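Local coordinates for hypothetical protein TTHA1785 (Thermus thermophilus, PDB 2EPG), which probably joins RNA ends in a GTP- and manganese-dependent reaction, as an RNA ligase of the RtcB family, at residues L156-A164 and I181-P192. Sequence-based numbering, arbitrary orientation.
Sequences LKEILKEGA and IESQGRLPWANP
P192 sets its pyrrolidine ring against one flank of helix 153-162, a worked example of how a loop packs along the C-terminal turns of a helix. The ring lies among three side chains: CB faces the aliphatic stem of K157, CG meets L160 CB at 3.9 Å, and the stem of K161 crosses it at about a right angle. K161 CG lies 3.2 Å from P192 CD, closer than usual carbon contact, so the packing here is tight to the point of strain. K157 reaches the ring because its CG stands roughly anti to the backbone N (chi1 -152°) and a bend at chi2 then brings CG, CD and CE up to P192 CB. Replacing P192 with a glycine would probably open a gap against L160 and leave the two lysine stems without the ring they pack on. Next to it, A190 CB sits 3.1 Å from L160 O.

G163, the first residue to leave helical angles, has a positive phi; a CB there would collide with G185 O and with the carbonyl oxygen of E162. G185 O accepts the direct hydrogen bond from A164 N (3.1 Å, N-H...O angle 150°), with the donor tilted from the carbonyl plane, and also takes a CA-H...O contact from G163. A164 CB rests on I181 CD1, whose side chain also touches F305 of helix 288-321.

The solvent side is looser and wet. R186 runs extended, its CB, CG and CD passing E162 O and its NE 3.6 Å from K161 O; one water lies over the guanidinium face and another accepts from NE at 2.9 Å. The water over the face bridges K161 O and L187 O, 2.7 Å from each. The chemistry therefore implies a helix end joined to the loop by carbon packing, one direct backbone hydrogen bond and, on the solvent side, bridging water.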
ATOM      1  N   LEU A 156       1.312 -12.324 -19.787  1.00 42.35           N
ATOM      2  CA  LEU A 156       1.743 -11.614 -18.609  1.00 44.67           C
ATOM      3  C   LEU A 156       2.368 -10.279 -19.001  1.00 43.76           C
ATOM      4  O   LEU A 156       2.460  -9.366 -18.186  1.00 44.03           O
ATOM      5  CB  LEU A 156       2.665 -12.492 -17.766  1.00 47.44           C
ATOM      6  CG  LEU A 156       4.150 -12.621 -18.012  1.00 51.31           C
ATOM      7  CD1 LEU A 156       4.892 -11.802 -16.953  1.00 53.05           C
ATOM      8  CD2 LEU A 156       4.542 -14.097 -17.904  1.00 54.57           C
ATOM      9  N   LYS A 157       2.726 -10.153 -20.276  1.00 41.96           N
ATOM     10  CA  LYS A 157       3.303  -8.925 -20.823  1.00 40.48           C
ATOM     11  C   LYS A 157       2.161  -7.903 -20.920  1.00 37.64           C
ATOM     12  O   LYS A 157       2.319  -6.721 -20.603  1.00 35.09           O
ATOM     13  CB  LYS A 157       3.857  -9.194 -22.224  1.00 43.72           C
ATOM     14  CG  LYS A 157       5.012  -8.324 -22.650  1.00 46.65           C
ATOM     15  CD  LYS A 157       6.343  -8.842 -22.109  1.00 48.60           C
ATOM     16  CE  LYS A 157       7.515  -8.169 -22.825  1.00 50.54           C
ATOM     17  NZ  LYS A 157       8.851  -8.615 -22.313  1.00 54.98           N
ATOM     18  N   GLU A 158       1.011  -8.370 -21.382  1.00 34.60           N
ATOM     19  CA  GLU A 158      -0.157  -7.514 -21.482  1.00 35.05           C
ATOM     20  C   GLU A 158      -0.604  -7.147 -20.054  1.00 32.68           C
ATOM     21  O   GLU A 158      -1.041  -6.024 -19.800  1.00 30.12           O
ATOM     22  CB  GLU A 158      -1.269  -8.242 -22.238  1.00 34.96           C
ATOM     23  CG  GLU A 158      -0.886  -8.523 -23.674  1.00 38.91           C
ATOM     24  CD  GLU A 158      -1.975  -9.227 -24.449  1.00 42.09           C
ATOM     25  OE1 GLU A 158      -2.938  -9.707 -23.811  1.00 43.48           O
ATOM     26  OE2 GLU A 158      -1.859  -9.307 -25.694  1.00 44.25           O
ATOM     27  N   ILE A 159      -0.458  -8.090 -19.128  1.00 30.22           N
ATOM     28  CA  ILE A 159      -0.832  -7.842 -17.743  1.00 32.06           C
ATOM     29  C   ILE A 159      -0.014  -6.690 -17.169  1.00 32.20           C
ATOM     30  O   ILE A 159      -0.554  -5.817 -16.491  1.00 29.46           O
ATOM     31  CB  ILE A 159      -0.663  -9.122 -16.878  1.00 31.39           C
ATOM     32  CG1 ILE A 159      -1.783 -10.113 -17.226  1.00 32.88           C
ATOM     33  CG2 ILE A 159      -0.762  -8.796 -15.397  1.00 30.88           C
ATOM     34  CD1 ILE A 159      -1.727 -11.408 -16.463  1.00 31.76           C
ATOM     35  N   LEU A 160       1.280  -6.655 -17.474  1.00 32.82           N
ATOM     36  CA  LEU A 160       2.122  -5.585 -16.960  1.00 32.79           C
ATOM     37  C   LEU A 160       1.683  -4.208 -17.438  1.00 32.79           C
ATOM     38  O   LEU A 160       1.935  -3.201 -16.770  1.00 30.22           O
ATOM     39  CB  LEU A 160       3.588  -5.807 -17.342  1.00 31.69           C
ATOM     40  CG  LEU A 160       4.262  -7.102 -16.888  1.00 34.86           C
ATOM     41  CD1 LEU A 160       5.766  -7.014 -17.186  1.00 38.57           C
ATOM     42  CD2 LEU A 160       4.035  -7.334 -15.416  1.00 34.06           C
ATOM     43  N   LYS A 161       1.031  -4.163 -18.595  1.00 33.21           N
ATOM     44  CA  LYS A 161       0.588  -2.899 -19.165  1.00 34.05           C
ATOM     45  C   LYS A 161      -0.823  -2.517 -18.780  1.00 33.12           C
ATOM     46  O   LYS A 161      -1.118  -1.343 -18.536  1.00 33.05           O
ATOM     47  CB  LYS A 161       0.650  -2.956 -20.698  1.00 36.76           C
ATOM     48  CG  LYS A 161       2.044  -3.030 -21.281  1.00 40.74           C
ATOM     49  CD  LYS A 161       2.028  -3.247 -22.808  1.00 46.44           C
ATOM     50  CE  LYS A 161       1.409  -4.605 -23.160  1.00 47.34           C
ATOM     51  NZ  LYS A 161       1.421  -4.901 -24.620  1.00 51.99           N
ATOM     52  N   GLU A 162      -1.695  -3.517 -18.725  1.00 33.09           N
ATOM     53  CA  GLU A 162      -3.106  -3.274 -18.458  1.00 33.88           C
ATOM     54  C   GLU A 162      -3.557  -3.380 -17.006  1.00 33.42           C
ATOM     55  O   GLU A 162      -4.584  -2.815 -16.641  1.00 36.53           O
ATOM     56  CB  GLU A 162      -3.955  -4.201 -19.352  1.00 32.70           C
ATOM     57  CG  GLU A 162      -5.480  -3.960 -19.272  1.00 35.82           C
ATOM     58  CD  GLU A 162      -6.283  -4.819 -20.255  1.00 37.54           C
ATOM     59  OE1 GLU A 162      -7.511  -4.989 -20.053  1.00 37.81           O
ATOM     60  OE2 GLU A 162      -5.688  -5.309 -21.238  1.00 36.54           O
ATOM     61  N   GLY A 163      -2.814  -4.105 -16.177  1.00 32.94           N
ATOM     62  CA  GLY A 163      -3.208  -4.224 -14.781  1.00 30.36           C
ATOM     63  C   GLY A 163      -4.282  -5.249 -14.460  1.00 30.30           C
ATOM     64  O   GLY A 163      -4.513  -6.189 -15.228  1.00 28.59           O
ATOM     65  N   ALA A 164      -4.939  -5.064 -13.312  1.00 27.55           N
ATOM     66  CA  ALA A 164      -5.969  -5.984 -12.840  1.00 26.85           C
ATOM     67  C   ALA A 164      -7.108  -6.173 -13.826  1.00 25.91           C
ATOM     68  O   ALA A 164      -7.670  -7.260 -13.917  1.00 25.54           O
ATOM     69  CB  ALA A 164      -6.524  -5.513 -11.486  1.00 26.50           C
ATOM     70  N   ILE A 181     -10.420  -0.373  -7.141  1.00 25.52           N
ATOM     71  CA  ILE A 181      -8.986  -0.517  -7.023  1.00 24.48           C
ATOM     72  C   ILE A 181      -8.460   0.882  -7.268  1.00 23.79           C
ATOM     73  O   ILE A 181      -8.986   1.600  -8.126  1.00 23.34           O
ATOM     74  CB  ILE A 181      -8.393  -1.426  -8.114  1.00 23.73           C
ATOM     75  CG1 ILE A 181      -9.074  -2.795  -8.090  1.00 22.70           C
ATOM     76  CG2 ILE A 181      -6.882  -1.570  -7.893  1.00 23.88           C
ATOM     77  CD1 ILE A 181      -8.642  -3.692  -9.251  1.00 23.80           C
ATOM     78  N   GLU A 182      -7.439   1.272  -6.515  1.00 26.19           N
ATOM     79  CA  GLU A 182      -6.801   2.568  -6.698  1.00 26.85           C
ATOM     80  C   GLU A 182      -6.351   2.608  -8.171  1.00 27.71           C
ATOM     81  O   GLU A 182      -5.785   1.629  -8.671  1.00 27.05           O
ATOM     82  CB  GLU A 182      -5.581   2.665  -5.781  1.00 27.70           C
ATOM     83  CG  GLU A 182      -4.774   3.944  -5.927  1.00 33.50           C
ATOM     84  CD  GLU A 182      -3.412   3.870  -5.237  1.00 36.74           C
ATOM     85  OE1 GLU A 182      -3.200   2.975  -4.391  1.00 35.59           O
ATOM     86  OE2 GLU A 182      -2.541   4.715  -5.550  1.00 42.98           O
ATOM     87  N   SER A 183      -6.601   3.730  -8.847  1.00 27.26           N
ATOM     88  CA  SER A 183      -6.237   3.918 -10.260  1.00 27.87           C
ATOM     89  C   SER A 183      -6.797   2.814 -11.133  1.00 29.58           C
ATOM     90  O   SER A 183      -6.233   2.507 -12.180  1.00 28.75           O
ATOM     91  CB  SER A 183      -4.719   3.938 -10.426  1.00 29.94           C
ATOM     92  OG  SER A 183      -4.164   5.088  -9.822  1.00 29.71           O
ATOM     93  N   GLN A 184      -7.909   2.225 -10.692  1.00 28.52           N
ATOM     94  CA  GLN A 184      -8.545   1.129 -11.397  1.00 31.19           C
ATOM     95  C   GLN A 184      -7.568  -0.028 -11.655  1.00 30.40           C
ATOM     96  O   GLN A 184      -7.720  -0.783 -12.618  1.00 30.49           O
ATOM     97  CB  GLN A 184      -9.193   1.628 -12.707  1.00 34.15           C
ATOM     98  CG  GLN A 184     -10.423   2.527 -12.467  1.00 41.01           C
ATOM     99  CD  GLN A 184     -11.584   2.258 -13.443  1.00 47.88           C
ATOM    100  OE1 GLN A 184     -11.489   2.519 -14.656  1.00 50.47           O
ATOM    101  NE2 GLN A 184     -12.687   1.726 -12.911  1.00 50.15           N
ATOM    102  N   GLY A 185      -6.573  -0.161 -10.777  1.00 29.51           N
ATOM    103  CA  GLY A 185      -5.600  -1.231 -10.899  1.00 27.14           C
ATOM    104  C   GLY A 185      -4.679  -1.116 -12.096  1.00 26.92           C
ATOM    105  O   GLY A 185      -4.181  -2.124 -12.579  1.00 25.34           O
ATOM    106  N   ARG A 186      -4.436   0.108 -12.562  1.00 27.00           N
ATOM    107  CA  ARG A 186      -3.576   0.339 -13.720  1.00 27.63           C
ATOM    108  C   ARG A 186      -2.823   1.646 -13.662  1.00 28.66           C
ATOM    109  O   ARG A 186      -3.443   2.711 -13.706  1.00 28.32           O
ATOM    110  CB  ARG A 186      -4.411   0.357 -15.010  1.00 29.64           C
ATOM    111  CG  ARG A 186      -3.629   0.625 -16.303  1.00 33.05           C
ATOM    112  CD  ARG A 186      -4.587   0.701 -17.505  1.00 37.32           C
ATOM    113  NE  ARG A 186      -3.925   0.844 -18.808  1.00 40.47           N
ATOM    114  CZ  ARG A 186      -3.505   1.996 -19.333  1.00 41.28           C
ATOM    115  NH1 ARG A 186      -2.916   2.002 -20.527  1.00 42.40           N
ATOM    116  NH2 ARG A 186      -3.682   3.137 -18.681  1.00 39.68           N
ATOM    117  N   LEU A 187      -1.497   1.591 -13.544  1.00 27.91           N
ATOM    118  CA  LEU A 187      -0.740   2.834 -13.585  1.00 29.11           C
ATOM    119  C   LEU A 187      -0.589   3.054 -15.087  1.00 31.53           C
ATOM    120  O   LEU A 187      -0.264   2.125 -15.827  1.00 31.06           O
ATOM    121  CB  LEU A 187       0.616   2.708 -12.895  1.00 27.22           C
ATOM    122  CG  LEU A 187       0.572   3.234 -11.457  1.00 28.58           C
ATOM    123  CD1 LEU A 187      -0.367   2.364 -10.632  1.00 29.06           C
ATOM    124  CD2 LEU A 187       1.970   3.236 -10.858  1.00 27.94           C
ATOM    125  N   PRO A 188      -0.846   4.282 -15.559  1.00 33.20           N
ATOM    126  CA  PRO A 188      -0.761   4.626 -16.982  1.00 37.13           C
ATOM    127  C   PRO A 188       0.566   4.555 -17.723  1.00 39.43           C
ATOM    128  O   PRO A 188       0.566   4.445 -18.941  1.00 41.85           O
ATOM    129  CB  PRO A 188      -1.341   6.036 -17.023  1.00 37.33           C
ATOM    130  CG  PRO A 188      -0.898   6.598 -15.685  1.00 37.46           C
ATOM    131  CD  PRO A 188      -1.232   5.457 -14.755  1.00 33.01           C
ATOM    132  N   TRP A 189       1.694   4.604 -17.034  1.00 42.19           N
ATOM    133  CA  TRP A 189       2.951   4.605 -17.774  1.00 46.59           C
ATOM    134  C   TRP A 189       3.685   3.279 -17.975  1.00 45.82           C
ATOM    135  O   TRP A 189       4.732   3.239 -18.628  1.00 46.35           O
ATOM    136  CB  TRP A 189       3.889   5.645 -17.152  1.00 52.80           C
ATOM    137  CG  TRP A 189       3.366   7.059 -17.272  1.00 58.91           C
ATOM    138  CD1 TRP A 189       3.614   8.100 -16.419  1.00 61.57           C
ATOM    139  CD2 TRP A 189       2.519   7.586 -18.308  1.00 61.39           C
ATOM    140  NE1 TRP A 189       2.972   9.236 -16.854  1.00 63.47           N
ATOM    141  CE2 TRP A 189       2.293   8.948 -18.012  1.00 63.61           C
ATOM    142  CE3 TRP A 189       1.926   7.038 -19.455  1.00 62.52           C
ATOM    143  CZ2 TRP A 189       1.502   9.772 -18.826  1.00 64.85           C
ATOM    144  CZ3 TRP A 189       1.139   7.858 -20.262  1.00 63.55           C
ATOM    145  CH2 TRP A 189       0.933   9.208 -19.940  1.00 64.57           C
ATOM    146  N   ALA A 190       3.129   2.188 -17.458  1.00 43.44           N
ATOM    147  CA  ALA A 190       3.780   0.889 -17.584  1.00 40.61           C
ATOM    148  C   ALA A 190       4.306   0.597 -18.984  1.00 39.40           C
ATOM    149  O   ALA A 190       3.648   0.887 -19.974  1.00 37.27           O
ATOM    150  CB  ALA A 190       2.829  -0.216 -17.160  1.00 41.18           C
ATOM    151  N   ASN A 191       5.510   0.032 -19.040  1.00 36.73           N
ATOM    152  CA  ASN A 191       6.153  -0.364 -20.284  1.00 36.78           C
ATOM    153  C   ASN A 191       6.968  -1.614 -19.975  1.00 36.21           C
ATOM    154  O   ASN A 191       8.041  -1.528 -19.389  1.00 36.52           O
ATOM    155  CB  ASN A 191       7.110   0.713 -20.801  1.00 36.05           C
ATOM    156  CG  ASN A 191       7.769   0.321 -22.113  1.00 38.04           C
ATOM    157  OD1 ASN A 191       7.913  -0.866 -22.422  1.00 37.26           O
ATOM    158  ND2 ASN A 191       8.175   1.320 -22.891  1.00 37.01           N
ATOM    159  N   PRO A 192       6.482  -2.793 -20.374  1.00 36.88           N
ATOM    160  CA  PRO A 192       7.265  -3.995 -20.073  1.00 37.03           C
ATOM    161  C   PRO A 192       8.678  -3.978 -20.663  1.00 35.61           C
ATOM    162  O   PRO A 192       9.564  -4.643 -20.149  1.00 36.00           O
ATOM    163  CB  PRO A 192       6.412  -5.129 -20.656  1.00 37.17           C
ATOM    164  CG  PRO A 192       5.032  -4.546 -20.726  1.00 36.20           C
ATOM    165  CD  PRO A 192       5.284  -3.133 -21.158  1.00 36.86           C
TER
HETATM  166  O   HOH W   1      -0.101   1.206 -18.403  1.00 27.65           O
HETATM  167  O   HOH W   2      -3.394  -0.955 -21.012  1.00 47.75           O
HETATM  168  O   HOH W   3      -6.761  -2.685 -14.523  1.00 45.36           O